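Local coordinates for protein glycoside Hydrolase (Bacteroides plebeius, PDB 5T3B) that probably hydrolyses glycosidic bonds in polysaccharides, as a glycoside hydrolase family 50 enzyme of a subfamily enriched in human gut Bacteroidetes, at residues I360-K365 and Q420-G425. Residues are numbered along the deposited sequence; the frame is centred on the assembly and turned at random. Where two conformers were deposited one is given.
With EDO (1,2-ethanediol), chain E.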
ATOM      1  N   ILE A 360      -0.690   4.232   0.944  1.00  7.15           N
ATOM      2  CA  ILE A 360       0.285   5.054   0.209  1.00  7.75           C
ATOM      3  C   ILE A 360       1.169   4.118  -0.631  1.00  7.18           C
ATOM      4  O   ILE A 360       1.805   3.230  -0.074  1.00  7.95           O
ATOM      5  CB  ILE A 360       1.116   5.918   1.151  1.00 10.55           C
ATOM      6  CG1 ILE A 360       0.148   6.919   1.922  1.00 12.65           C
ATOM      7  CG2 ILE A 360       2.238   6.616   0.408  1.00 11.75           C
ATOM      8  CD1 ILE A 360       0.817   7.745   2.986  1.00 13.85           C
ATOM      9  N   ASN A 361       1.213   4.366  -1.941  1.00  6.87           N
ATOM     10  CA  ASN A 361       2.207   3.732  -2.803  1.00  7.68           C
ATOM     11  C   ASN A 361       3.461   4.585  -2.731  1.00  9.77           C
ATOM     12  O   ASN A 361       3.356   5.760  -2.971  1.00  9.77           O
ATOM     13  CB  ASN A 361       1.712   3.668  -4.230  1.00  8.46           C
ATOM     14  CG  ASN A 361       0.497   2.759  -4.460  1.00  8.25           C
ATOM     15  OD1 ASN A 361       0.118   1.972  -3.615  1.00  9.46           O
ATOM     16  ND2 ASN A 361      -0.026   2.797  -5.649  1.00  8.77           N
ATOM     17  N   TYR A 362       4.606   4.033  -2.405  1.00  8.47           N
ATOM     18  CA  TYR A 362       5.794   4.817  -2.013  1.00  8.04           C
ATOM     19  C   TYR A 362       6.944   4.606  -2.965  1.00  8.07           C
ATOM     20  O   TYR A 362       7.701   3.652  -2.837  1.00 10.09           O
ATOM     21  CB  TYR A 362       6.191   4.540  -0.567  1.00  8.89           C
ATOM     22  CG  TYR A 362       6.882   5.709   0.148  1.00  9.19           C
ATOM     23  CD1 TYR A 362       7.563   6.725  -0.538  1.00 10.04           C
ATOM     24  CD2 TYR A 362       6.862   5.825   1.538  1.00  9.62           C
ATOM     25  CE1 TYR A 362       8.159   7.795   0.141  1.00 10.42           C
ATOM     26  CE2 TYR A 362       7.474   6.857   2.202  1.00 10.09           C
ATOM     27  CZ  TYR A 362       8.117   7.843   1.498  1.00 10.00           C
ATOM     28  OH  TYR A 362       8.704   8.864   2.216  1.00 10.65           O
ATOM     29  N   TYR A 363       7.021   5.477  -3.970  1.00  8.33           N
ATOM     30  CA  TYR A 363       8.007   5.433  -5.020  1.00  8.07           C
ATOM     31  C   TYR A 363       8.881   6.678  -5.016  1.00  8.81           C
ATOM     32  O   TYR A 363       8.602   7.691  -4.428  1.00 10.48           O
ATOM     33  CB  TYR A 363       7.308   5.309  -6.354  1.00  8.86           C
ATOM     34  CG  TYR A 363       6.619   3.974  -6.574  1.00  8.42           C
ATOM     35  CD1 TYR A 363       7.368   2.822  -6.655  1.00  9.07           C
ATOM     36  CD2 TYR A 363       5.245   3.854  -6.592  1.00  9.91           C
ATOM     37  CE1 TYR A 363       6.798   1.605  -6.829  1.00  9.90           C
ATOM     38  CE2 TYR A 363       4.646   2.628  -6.829  1.00  9.37           C
ATOM     39  CZ  TYR A 363       5.435   1.490  -6.913  1.00  8.37           C
ATOM     40  OH  TYR A 363       4.879   0.255  -7.132  1.00 10.68           O
ATOM     41  N   SER A 364      10.004   6.495  -5.721  1.00  8.36           N
ATOM     42  CA  SER A 364      10.927   7.566  -6.099  1.00  9.94           C
ATOM     43  C   SER A 364      11.809   8.047  -5.010  1.00  8.55           C
ATOM     44  O   SER A 364      12.501   9.081  -5.178  1.00 10.62           O
ATOM     45  CB  SER A 364      10.217   8.711  -6.809  1.00 13.69           C
ATOM     46  OG  SER A 364       9.500   8.190  -7.958  1.00 18.08           O
ATOM     47  N   LYS A 365      11.832   7.316  -3.884  0.50  9.29           N
ATOM     48  CA  LYS A 365      12.709   7.612  -2.746  0.50 10.02           C
ATOM     49  C   LYS A 365      13.486   6.389  -2.358  0.50  9.74           C
ATOM     50  O   LYS A 365      12.959   5.264  -2.308  0.50  9.36           O
ATOM     51  CB  LYS A 365      11.927   8.121  -1.539  0.50 11.37           C
ATOM     52  CG  LYS A 365      11.272   9.477  -1.736  0.50 11.67           C
ATOM     53  CD  LYS A 365      12.205  10.673  -1.884  0.50 14.91           C
ATOM     54  CE  LYS A 365      11.408  11.879  -2.374  0.50 19.51           C
ATOM     55  NZ  LYS A 365      10.901  11.698  -3.768  0.50 25.12           N
ATOM     56  N   GLN A 420      15.386  -4.511   2.811  1.00  7.35           N
ATOM     57  CA  GLN A 420      15.725  -4.286   4.219  1.00  8.02           C
ATOM     58  C   GLN A 420      15.802  -2.818   4.545  1.00  7.89           C
ATOM     59  O   GLN A 420      15.285  -2.389   5.597  1.00  8.89           O
ATOM     60  CB  GLN A 420      16.998  -5.014   4.645  1.00  8.34           C
ATOM     61  CG  GLN A 420      16.912  -6.497   4.446  1.00  9.13           C
ATOM     62  CD  GLN A 420      17.962  -7.245   5.246  1.00  9.26           C
ATOM     63  OE1 GLN A 420      18.988  -6.676   5.600  1.00 10.06           O
ATOM     64  NE2 GLN A 420      17.691  -8.502   5.530  1.00  9.72           N
ATOM     65  N   HIS A 421      16.474  -2.038   3.707  1.00  8.02           N
ATOM     66  CA  HIS A 421      16.631  -0.611   3.984  1.00  7.99           C
ATOM     67  C   HIS A 421      15.251   0.076   4.075  1.00  7.74           C
ATOM     68  O   HIS A 421      14.968   0.851   4.982  1.00  8.79           O
ATOM     69  CB  HIS A 421      17.467   0.001   2.866  1.00  9.11           C
ATOM     70  CG  HIS A 421      17.665   1.459   2.955  1.00  8.77           C
ATOM     71  ND1 HIS A 421      18.639   2.019   3.707  1.00  9.91           N
ATOM     72  CD2 HIS A 421      16.957   2.466   2.439  1.00 10.43           C
ATOM     73  CE1 HIS A 421      18.555   3.316   3.611  1.00 10.27           C
ATOM     74  NE2 HIS A 421      17.526   3.623   2.871  1.00 11.63           N
ATOM     75  N   PHE A 422      14.406  -0.201   3.086  1.00  8.00           N
ATOM     76  CA  PHE A 422      13.129   0.518   3.029  1.00  7.62           C
ATOM     77  C   PHE A 422      12.251   0.075   4.199  1.00  7.71           C
ATOM     78  O   PHE A 422      11.639   0.943   4.885  1.00  8.80           O
ATOM     79  CB  PHE A 422      12.434   0.288   1.665  1.00  7.66           C
ATOM     80  CG  PHE A 422      11.486   1.377   1.284  1.00  8.03           C
ATOM     81  CD1 PHE A 422      11.974   2.543   0.739  1.00 10.13           C
ATOM     82  CD2 PHE A 422      10.140   1.270   1.503  1.00  8.86           C
ATOM     83  CE1 PHE A 422      11.156   3.610   0.435  1.00  9.75           C
ATOM     84  CE2 PHE A 422       9.303   2.342   1.186  1.00 10.21           C
ATOM     85  CZ  PHE A 422       9.800   3.482   0.649  1.00 10.52           C
ATOM     86  N   THR A 423      12.168  -1.219   4.458  1.00  7.33           N
ATOM     87  CA  THR A 423      11.322  -1.706   5.518  1.00  7.80           C
ATOM     88  C   THR A 423      11.820  -1.281   6.896  1.00  8.17           C
ATOM     89  O   THR A 423      10.990  -0.981   7.757  1.00  8.97           O
ATOM     90  CB  THR A 423      11.131  -3.211   5.428  1.00  8.33           C
ATOM     91  OG1 THR A 423      12.374  -3.913   5.533  1.00  8.57           O
ATOM     92  CG2 THR A 423      10.355  -3.582   4.165  1.00  8.80           C
ATOM     93  N   LEU A 424      13.127  -1.244   7.127  1.00  8.33           N
ATOM     94  CA  LEU A 424      13.606  -0.727   8.416  1.00  8.51           C
ATOM     95  C   LEU A 424      13.160   0.701   8.617  1.00  8.82           C
ATOM     96  O   LEU A 424      12.804   1.088   9.738  1.00 10.17           O
ATOM     97  CB  LEU A 424      15.110  -0.885   8.547  1.00  9.10           C
ATOM     98  CG  LEU A 424      15.635  -2.288   8.738  1.00 10.21           C
ATOM     99  CD1 LEU A 424      17.115  -2.395   8.489  1.00 11.07           C
ATOM    100  CD2 LEU A 424      15.287  -2.817  10.118  1.00 10.57           C
ATOM    101  N   GLY A 425      13.209   1.492   7.559  1.00  8.73           N
ATOM    102  CA  GLY A 425      12.723   2.837   7.639  1.00  8.99           C
ATOM    103  C   GLY A 425      11.275   2.945   8.031  1.00  9.15           C
ATOM    104  O   GLY A 425      10.881   3.813   8.798  1.00 10.60           O
TER
HETATM  105  C1  EDO E 503       7.088  12.582  -5.900  1.00 24.93           C
HETATM  106  O1  EDO E 503       8.403  12.311  -5.351  1.00 23.87           O
HETATM  107  C2  EDO E 503       6.775  11.606  -7.053  1.00 24.45           C
HETATM  108  O2  EDO E 503       6.457  10.353  -6.366  1.00 24.94           O
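Phe422 drives the edge of its ring into one face of Tyr362, a T-shaped pair with ring planes at 88° and centroids 5.4 Å apart. The leading atom, Phe422 CZ, meets Tyr362 CG at 3.7 Å, so the edge lands near the rim where the tyrosine ring joins CB and not over its middle. With CG anti to the backbone N (chi1 -155°), the Phe422 ring reaches out from helix 412-427 toward the loop after strand 358-361, bridging a backbone spacing of 9.2 Å between Phe422 CA and Lys365 CA. On the way Phe422 CE1 passes Lys365 O obliquely at 3.7 Å. Pro368 also touches Phe422, and Val387 of the neighbouring parallel strand 385-394 packs on Tyr362, an arrangement consistent with the (beta/alpha)8 catalytic barrel of family 50. Tyr362 OH is hydrogen-bonded to Glu369. Replacing Phe422 by an alanine is likely to open a gap between helix and loop and leave the Tyr362 face without its aromatic partner. No hydrogen bond joins the two segments; their buried contact rests on dispersion and probably also on the weakly positive C-H at Phe422 CZ directed at the Tyr362 face, which would favour a perpendicular setting.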